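PDB 2QMI: Pbp related beta-lactamase from Pyrococcus abyssi, which probably cleaves peptides as an octameric, self-compartmentalizing peptidase related to penicillin-binding proteins and beta-lactamases. Local coordinates for residues A[80-84]-A[85-89]; A[406-410]-A[411-415]. All coordinates share one frame; numbering follows the deposited sequence.

Contact 1: A[80-84]-A[85-89]; sequences LDDPV and EKFVN
Lys86 N reaches back to Pro83 O at 2.9 Å and fairly straight (162° at the hydrogen). One residue on, Val84 O takes two donors. Val88 N comes in at 2.9 Å, nearly in line with the C=O bond of Val84. Phe87 N, 3.2 Å from Val84 O, arrives from above the carbonyl plane instead; together with the bond to Pro83 O, these close a tight turn over residues 83-88. Outside these bonds, Lys86 NZ sits 3.9 Å from Asp82 OD1, a long and hence weak salt bridge. The lysine chain leaves with CG anti to the backbone N (chi1 157°) and bends at chi3 (-78°), which brings its ammonium round to the aspartate. Asp82 has a firmer partner in Ser79, whose backbone N bonds OD2.

The Phe87 ring takes Lys86 CG over the centre of one face, while Asp82 CB meets its edge at CE2, 3.9 Å away. Val84 and Val88 lie side by side and point the same way, Val84 CG1 being 4.0 Å from Val88 CG2. Val84 also packs on Leu92, Val99 and Leu104, and Phe87 on Ile171 and Val175 of helix 162-176, while Glu85 pairs with Arg93. The whole is a turn with i to i+3 and i to i+4 backbone bonds, set in the loop between helices 61-74 and 101-105; its leading sequence, Leu-Asp-Asp-Pro-Val, is consistent with the one that recurs at this place in the serine beta-lactamase and penicillin-binding protein family.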
ATOM      1  N   LEU A  80      18.865 -53.261  27.712  1.00 27.22           N
ATOM      2  CA  LEU A  80      18.554 -52.543  26.481  1.00 26.45           C
ATOM      3  C   LEU A  80      17.305 -53.105  25.802  1.00 26.76           C
ATOM      4  O   LEU A  80      16.691 -52.435  24.980  1.00 26.03           O
ATOM      5  CB  LEU A  80      19.727 -52.627  25.502  1.00 26.09           C
ATOM      6  CG  LEU A  80      21.048 -51.968  25.899  1.00 26.71           C
ATOM      7  CD1 LEU A  80      22.085 -52.225  24.811  1.00 25.83           C
ATOM      8  CD2 LEU A  80      20.844 -50.460  26.107  1.00 26.59           C
ATOM      9  N   ASP A  81      16.939 -54.334  26.146  1.00 27.00           N
ATOM     10  CA  ASP A  81      15.767 -54.973  25.557  1.00 27.72           C
ATOM     11  C   ASP A  81      14.484 -54.791  26.377  1.00 26.68           C
ATOM     12  O   ASP A  81      13.431 -55.287  25.984  1.00 25.50           O
ATOM     13  CB  ASP A  81      16.031 -56.469  25.352  1.00 30.87           C
ATOM     14  CG  ASP A  81      17.103 -56.735  24.310  1.00 34.03           C
ATOM     15  OD1 ASP A  81      16.828 -56.521  23.107  1.00 35.74           O
ATOM     16  OD2 ASP A  81      18.225 -57.150  24.690  1.00 36.00           O
ATOM     17  N   ASP A  82      14.570 -54.089  27.507  1.00 25.99           N
ATOM     18  CA  ASP A  82      13.398 -53.862  28.359  1.00 27.01           C
ATOM     19  C   ASP A  82      12.372 -52.890  27.777  1.00 27.18           C
ATOM     20  O   ASP A  82      12.730 -51.865  27.193  1.00 27.52           O
ATOM     21  CB  ASP A  82      13.810 -53.320  29.733  1.00 26.86           C
ATOM     22  CG  ASP A  82      14.466 -54.360  30.605  1.00 27.43           C
ATOM     23  OD1 ASP A  82      14.046 -55.536  30.556  1.00 28.11           O
ATOM     24  OD2 ASP A  82      15.392 -53.992  31.356  1.00 27.69           O
ATOM     25  N   PRO A  83      11.076 -53.190  27.953  1.00 27.20           N
ATOM     26  CA  PRO A  83       9.994 -52.337  27.449  1.00 27.07           C
ATOM     27  C   PRO A  83       9.982 -50.994  28.185  1.00 26.54           C
ATOM     28  O   PRO A  83      10.188 -50.942  29.396  1.00 25.82           O
ATOM     29  CB  PRO A  83       8.740 -53.152  27.748  1.00 27.30           C
ATOM     30  CG  PRO A  83       9.251 -54.586  27.754  1.00 28.17           C
ATOM     31  CD  PRO A  83      10.536 -54.440  28.512  1.00 27.32           C
ATOM     32  N   VAL A  84       9.737 -49.915  27.451  1.00 25.79           N
ATOM     33  CA  VAL A  84       9.701 -48.583  28.045  1.00 25.17           C
ATOM     34  C   VAL A  84       8.625 -48.482  29.130  1.00 26.28           C
ATOM     35  O   VAL A  84       8.684 -47.593  29.987  1.00 25.59           O
ATOM     36  CB  VAL A  84       9.432 -47.509  26.968  1.00 23.71           C
ATOM     37  CG1 VAL A  84       9.429 -46.121  27.597  1.00 20.54           C
ATOM     38  CG2 VAL A  84      10.484 -47.612  25.868  1.00 21.58           C
ATOM     39  N   GLU A  85       7.647 -49.389  29.083  1.00 27.12           N
ATOM     40  CA  GLU A  85       6.561 -49.412  30.068  1.00 28.30           C
ATOM     41  C   GLU A  85       7.072 -49.832  31.454  1.00 27.97           C
ATOM     42  O   GLU A  85       6.414 -49.597  32.468  1.00 27.60           O
ATOM     43  CB  GLU A  85       5.438 -50.369  29.624  1.00 28.72           C
ATOM     44  CG  GLU A  85       4.820 -50.048  28.264  1.00 30.26           C
ATOM     45  CD  GLU A  85       3.589 -50.898  27.955  1.00 31.51           C
ATOM     46  OE1 GLU A  85       3.553 -52.083  28.383  1.00 31.96           O
ATOM     47  OE2 GLU A  85       2.664 -50.386  27.272  1.00 30.69           O
ATOM     48  N   LYS A  86       8.243 -50.455  31.506  1.00 28.21           N
ATOM     49  CA  LYS A  86       8.797 -50.864  32.794  1.00 28.38           C
ATOM     50  C   LYS A  86       9.276 -49.663  33.613  1.00 27.92           C
ATOM     51  O   LYS A  86       9.420 -49.756  34.831  1.00 28.52           O
ATOM     52  CB  LYS A  86       9.966 -51.828  32.591  1.00 29.06           C
ATOM     53  CG  LYS A  86      10.922 -51.867  33.779  1.00 30.17           C
ATOM     54  CD  LYS A  86      12.018 -52.915  33.624  1.00 32.36           C
ATOM     55  CE  LYS A  86      11.488 -54.304  33.926  1.00 33.69           C
ATOM     56  NZ  LYS A  86      12.609 -55.262  34.135  1.00 35.28           N
ATOM     57  N   PHE A  87       9.509 -48.536  32.948  1.00 27.44           N
ATOM     58  CA  PHE A  87      10.016 -47.336  33.621  1.00 26.20           C
ATOM     59  C   PHE A  87       9.124 -46.105  33.475  1.00 26.61           C
ATOM     60  O   PHE A  87       9.228 -45.161  34.266  1.00 26.68           O
ATOM     61  CB  PHE A  87      11.397 -46.989  33.065  1.00 25.13           C
ATOM     62  CG  PHE A  87      12.313 -48.167  32.938  1.00 24.85           C
ATOM     63  CD1 PHE A  87      13.020 -48.638  34.037  1.00 25.13           C
ATOM     64  CD2 PHE A  87      12.448 -48.826  31.721  1.00 25.90           C
ATOM     65  CE1 PHE A  87      13.851 -49.748  33.930  1.00 24.49           C
ATOM     66  CE2 PHE A  87      13.278 -49.946  31.603  1.00 25.89           C
ATOM     67  CZ  PHE A  87      13.980 -50.406  32.711  1.00 25.10           C
ATOM     68  N   VAL A  88       8.265 -46.100  32.461  1.00 26.06           N
ATOM     69  CA  VAL A  88       7.406 -44.949  32.225  1.00 25.18           C
ATOM     70  C   VAL A  88       5.945 -45.340  32.136  1.00 25.89           C
ATOM     71  O   VAL A  88       5.589 -46.304  31.456  1.00 26.23           O
ATOM     72  CB  VAL A  88       7.816 -44.212  30.919  1.00 25.30           C
ATOM     73  CG1 VAL A  88       7.003 -42.933  30.754  1.00 22.76           C
ATOM     74  CG2 VAL A  88       9.315 -43.903  30.943  1.00 23.44           C
ATOM     75  N   ASN A  89       5.098 -44.591  32.836  1.00 26.71           N
ATOM     76  CA  ASN A  89       3.666 -44.857  32.819  1.00 27.51           C
ATOM     77  C   ASN A  89       3.060 -44.239  31.568  1.00 27.07           C
ATOM     78  O   ASN A  89       2.434 -43.181  31.615  1.00 27.72           O
ATOM     79  CB  ASN A  89       2.987 -44.288  34.073  1.00 27.39           C
ATOM     80  CG  ASN A  89       1.476 -44.460  34.043  1.00 28.52           C
ATOM     81  OD1 ASN A  89       0.956 -45.401  33.436  1.00 28.42           O
ATOM     82  ND2 ASN A  89       0.765 -43.557  34.706  1.00 28.74           N
TER

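Contact 2: A[406-410]-A[411-415]; sequences EVLEE and DFIKC
Strands 400-408 and 412-419 run antiparallel here, with a classic beta bulge at Glu406 and Val407 opposite Lys414 and a tight two-residue turn at Glu410 and Asp411. At the bulge, Lys414 O accepts both Glu406 N at 2.8 Å and Val407 N at 3.1 Å; the first bond is close to straight (170°), the second more bent. Val407 O returns the link by taking Lys414 N at 2.8 Å, and the CA-H of Ile413 also points at this oxygen. At the turn, Glu409 N donates to Phe412 O at 2.8 Å, while the return bond from Phe412 N to Glu409 O is weak. The backbone angles of Glu410 and Asp411 fit a type I turn.

Val407 and Lys414 share one face of the pair, meeting CB to CB at 3.8 Å. Beyond that point the extended lysine chain runs away to make a cation-pi contact with Tyr425. On the same side as Lys414, Phe412 offers its edge to Glu409: OE1 lies near the ring plane, 3.5 Å from Phe412 CD2, with carboxylate and ring planes 64° apart. Phe412 CG, anti to the backbone N (chi1 -177°), brings the CD2 edge of the ring to that oxygen.

Leu408 and Ile413 take the other face, with Leu408 CG 4.5 Å from Ile413 CG2. Helix 355-364 packs against this face through Arg359, Ile362 and Leu363, and its Arg361 salt-bridges Glu410. Strand 422-431 flanks strand 412-419, bonding its backbone and setting Phe428 against Ile413 and Tyr429 against the Phe412 ring.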
ATOM      1  N   GLU A 406      20.862 -33.878 -12.600  1.00 30.27           N
ATOM      2  CA  GLU A 406      21.084 -35.310 -12.758  1.00 29.99           C
ATOM      3  C   GLU A 406      22.542 -35.522 -13.110  1.00 30.17           C
ATOM      4  O   GLU A 406      23.054 -36.635 -13.008  1.00 30.46           O
ATOM      5  CB  GLU A 406      20.208 -35.869 -13.883  1.00 31.95           C
ATOM      6  CG  GLU A 406      20.432 -37.347 -14.204  1.00 33.70           C
ATOM      7  CD  GLU A 406      19.861 -37.743 -15.570  1.00 35.63           C
ATOM      8  OE1 GLU A 406      18.616 -37.736 -15.733  1.00 37.13           O
ATOM      9  OE2 GLU A 406      20.657 -38.055 -16.492  1.00 36.73           O
ATOM     10  N   VAL A 407      23.205 -34.450 -13.536  1.00 29.74           N
ATOM     11  CA  VAL A 407      24.615 -34.524 -13.905  1.00 29.39           C
ATOM     12  C   VAL A 407      25.324 -33.192 -13.656  1.00 29.68           C
ATOM     13  O   VAL A 407      24.966 -32.164 -14.248  1.00 29.25           O
ATOM     14  CB  VAL A 407      24.787 -34.914 -15.402  1.00 29.18           C
ATOM     15  CG1 VAL A 407      26.275 -35.007 -15.754  1.00 27.46           C
ATOM     16  CG2 VAL A 407      24.107 -36.252 -15.680  1.00 28.86           C
ATOM     17  N   LEU A 408      26.323 -33.207 -12.772  1.00 28.71           N
ATOM     18  CA  LEU A 408      27.084 -31.996 -12.468  1.00 28.40           C
ATOM     19  C   LEU A 408      28.567 -32.122 -12.758  1.00 28.16           C
ATOM     20  O   LEU A 408      29.225 -33.064 -12.325  1.00 28.59           O
ATOM     21  CB  LEU A 408      26.929 -31.590 -11.007  1.00 30.84           C
ATOM     22  CG  LEU A 408      25.640 -30.895 -10.594  1.00 32.38           C
ATOM     23  CD1 LEU A 408      24.508 -31.904 -10.577  1.00 33.82           C
ATOM     24  CD2 LEU A 408      25.824 -30.282  -9.221  1.00 34.16           C
ATOM     25  N   GLU A 409      29.085 -31.147 -13.485  1.00 28.08           N
ATOM     26  CA  GLU A 409      30.491 -31.096 -13.837  1.00 27.80           C
ATOM     27  C   GLU A 409      30.821 -29.614 -13.844  1.00 26.55           C
ATOM     28  O   GLU A 409      29.916 -28.781 -13.827  1.00 25.31           O
ATOM     29  CB  GLU A 409      30.719 -31.736 -15.215  1.00 29.55           C
ATOM     30  CG  GLU A 409      30.326 -33.223 -15.244  1.00 34.16           C
ATOM     31  CD  GLU A 409      30.503 -33.885 -16.606  1.00 36.94           C
ATOM     32  OE1 GLU A 409      29.972 -33.356 -17.608  1.00 37.92           O
ATOM     33  OE2 GLU A 409      31.164 -34.952 -16.675  1.00 39.33           O
ATOM     34  N   GLU A 410      32.111 -29.295 -13.854  1.00 26.86           N
ATOM     35  CA  GLU A 410      32.589 -27.912 -13.840  1.00 28.08           C
ATOM     36  C   GLU A 410      32.066 -27.011 -14.950  1.00 27.51           C
ATOM     37  O   GLU A 410      31.829 -25.825 -14.739  1.00 28.33           O
ATOM     38  CB  GLU A 410      34.123 -27.893 -13.910  1.00 28.96           C
ATOM     39  CG  GLU A 410      34.831 -28.274 -12.627  1.00 32.93           C
ATOM     40  CD  GLU A 410      34.639 -27.249 -11.532  1.00 35.38           C
ATOM     41  OE1 GLU A 410      34.775 -26.035 -11.825  1.00 36.34           O
ATOM     42  OE2 GLU A 410      34.365 -27.651 -10.376  1.00 37.47           O
ATOM     43  N   ASP A 411      31.911 -27.575 -16.140  1.00 28.45           N
ATOM     44  CA  ASP A 411      31.478 -26.822 -17.317  1.00 29.02           C
ATOM     45  C   ASP A 411      30.136 -27.287 -17.848  1.00 28.47           C
ATOM     46  O   ASP A 411      29.670 -26.783 -18.876  1.00 28.32           O
ATOM     47  CB  ASP A 411      32.506 -27.030 -18.417  1.00 30.68           C
ATOM     48  CG  ASP A 411      32.735 -28.506 -18.691  1.00 32.89           C
ATOM     49  OD1 ASP A 411      32.996 -29.236 -17.709  1.00 33.83           O
ATOM     50  OD2 ASP A 411      32.639 -28.949 -19.860  1.00 34.34           O
ATOM     51  N   PHE A 412      29.514 -28.241 -17.162  1.00 26.99           N
ATOM     52  CA  PHE A 412      28.252 -28.792 -17.643  1.00 26.41           C
ATOM     53  C   PHE A 412      27.317 -29.276 -16.539  1.00 26.65           C
ATOM     54  O   PHE A 412      27.730 -30.030 -15.654  1.00 26.84           O
ATOM     55  CB  PHE A 412      28.574 -29.961 -18.582  1.00 26.39           C
ATOM     56  CG  PHE A 412      27.374 -30.584 -19.226  1.00 28.22           C
ATOM     57  CD1 PHE A 412      26.600 -29.864 -20.135  1.00 28.11           C
ATOM     58  CD2 PHE A 412      27.025 -31.897 -18.939  1.00 28.45           C
ATOM     59  CE1 PHE A 412      25.490 -30.449 -20.752  1.00 29.22           C
ATOM     60  CE2 PHE A 412      25.918 -32.494 -19.548  1.00 30.13           C
ATOM     61  CZ  PHE A 412      25.147 -31.768 -20.457  1.00 28.94           C
ATOM     62  N   ILE A 413      26.059 -28.849 -16.603  1.00 25.48           N
ATOM     63  CA  ILE A 413      25.044 -29.269 -15.644  1.00 26.52           C
ATOM     64  C   ILE A 413      23.807 -29.722 -16.422  1.00 27.20           C
ATOM     65  O   ILE A 413      23.235 -28.946 -17.184  1.00 26.25           O
ATOM     66  CB  ILE A 413      24.620 -28.120 -14.692  1.00 27.02           C
ATOM     67  CG1 ILE A 413      25.819 -27.658 -13.861  1.00 26.59           C
ATOM     68  CG2 ILE A 413      23.490 -28.593 -13.768  1.00 25.68           C
ATOM     69  CD1 ILE A 413      25.535 -26.438 -13.022  1.00 27.27           C
ATOM     70  N   LYS A 414      23.407 -30.980 -16.245  1.00 27.90           N
ATOM     71  CA  LYS A 414      22.226 -31.492 -16.927  1.00 27.68           C
ATOM     72  C   LYS A 414      21.122 -31.655 -15.887  1.00 29.01           C
ATOM     73  O   LYS A 414      21.317 -32.315 -14.869  1.00 30.42           O
ATOM     74  CB  LYS A 414      22.532 -32.836 -17.591  1.00 29.29           C
ATOM     75  CG  LYS A 414      21.376 -33.409 -18.385  1.00 30.42           C
ATOM     76  CD  LYS A 414      21.800 -34.619 -19.211  1.00 32.24           C
ATOM     77  CE  LYS A 414      20.676 -35.087 -20.124  1.00 33.07           C
ATOM     78  NZ  LYS A 414      21.083 -36.233 -20.989  1.00 33.72           N
ATOM     79  N   CYS A 415      19.974 -31.031 -16.131  1.00 28.85           N
ATOM     80  CA  CYS A 415      18.852 -31.112 -15.205  1.00 29.76           C
ATOM     81  C   CYS A 415      17.641 -31.673 -15.917  1.00 29.65           C
ATOM     82  O   CYS A 415      17.642 -31.824 -17.140  1.00 29.71           O
ATOM     83  CB  CYS A 415      18.484 -29.729 -14.664  1.00 29.14           C
ATOM     84  SG  CYS A 415      19.825 -28.852 -13.891  1.00 29.94           S
TER

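Contact 1 comes first along the chain and is complete long before contact 2 begins. Their centres are 51 Å apart, the nearest atoms about 41 Å, and they lie on opposite sides of the chain's centre with no touch between them. Residues 80-89 belong to the beta-lactamase-like region, in the loop between helices 61-74 and 101-105; helix 61-74 starts at what is probably the SxxK motif of the active site. Residues 406-415 form a hairpin in the closed eight-stranded barrel of the octamerisation domain. Neither contact meets another subunit; one lies in the probable catalytic part, the other in the domain named for octamerisation.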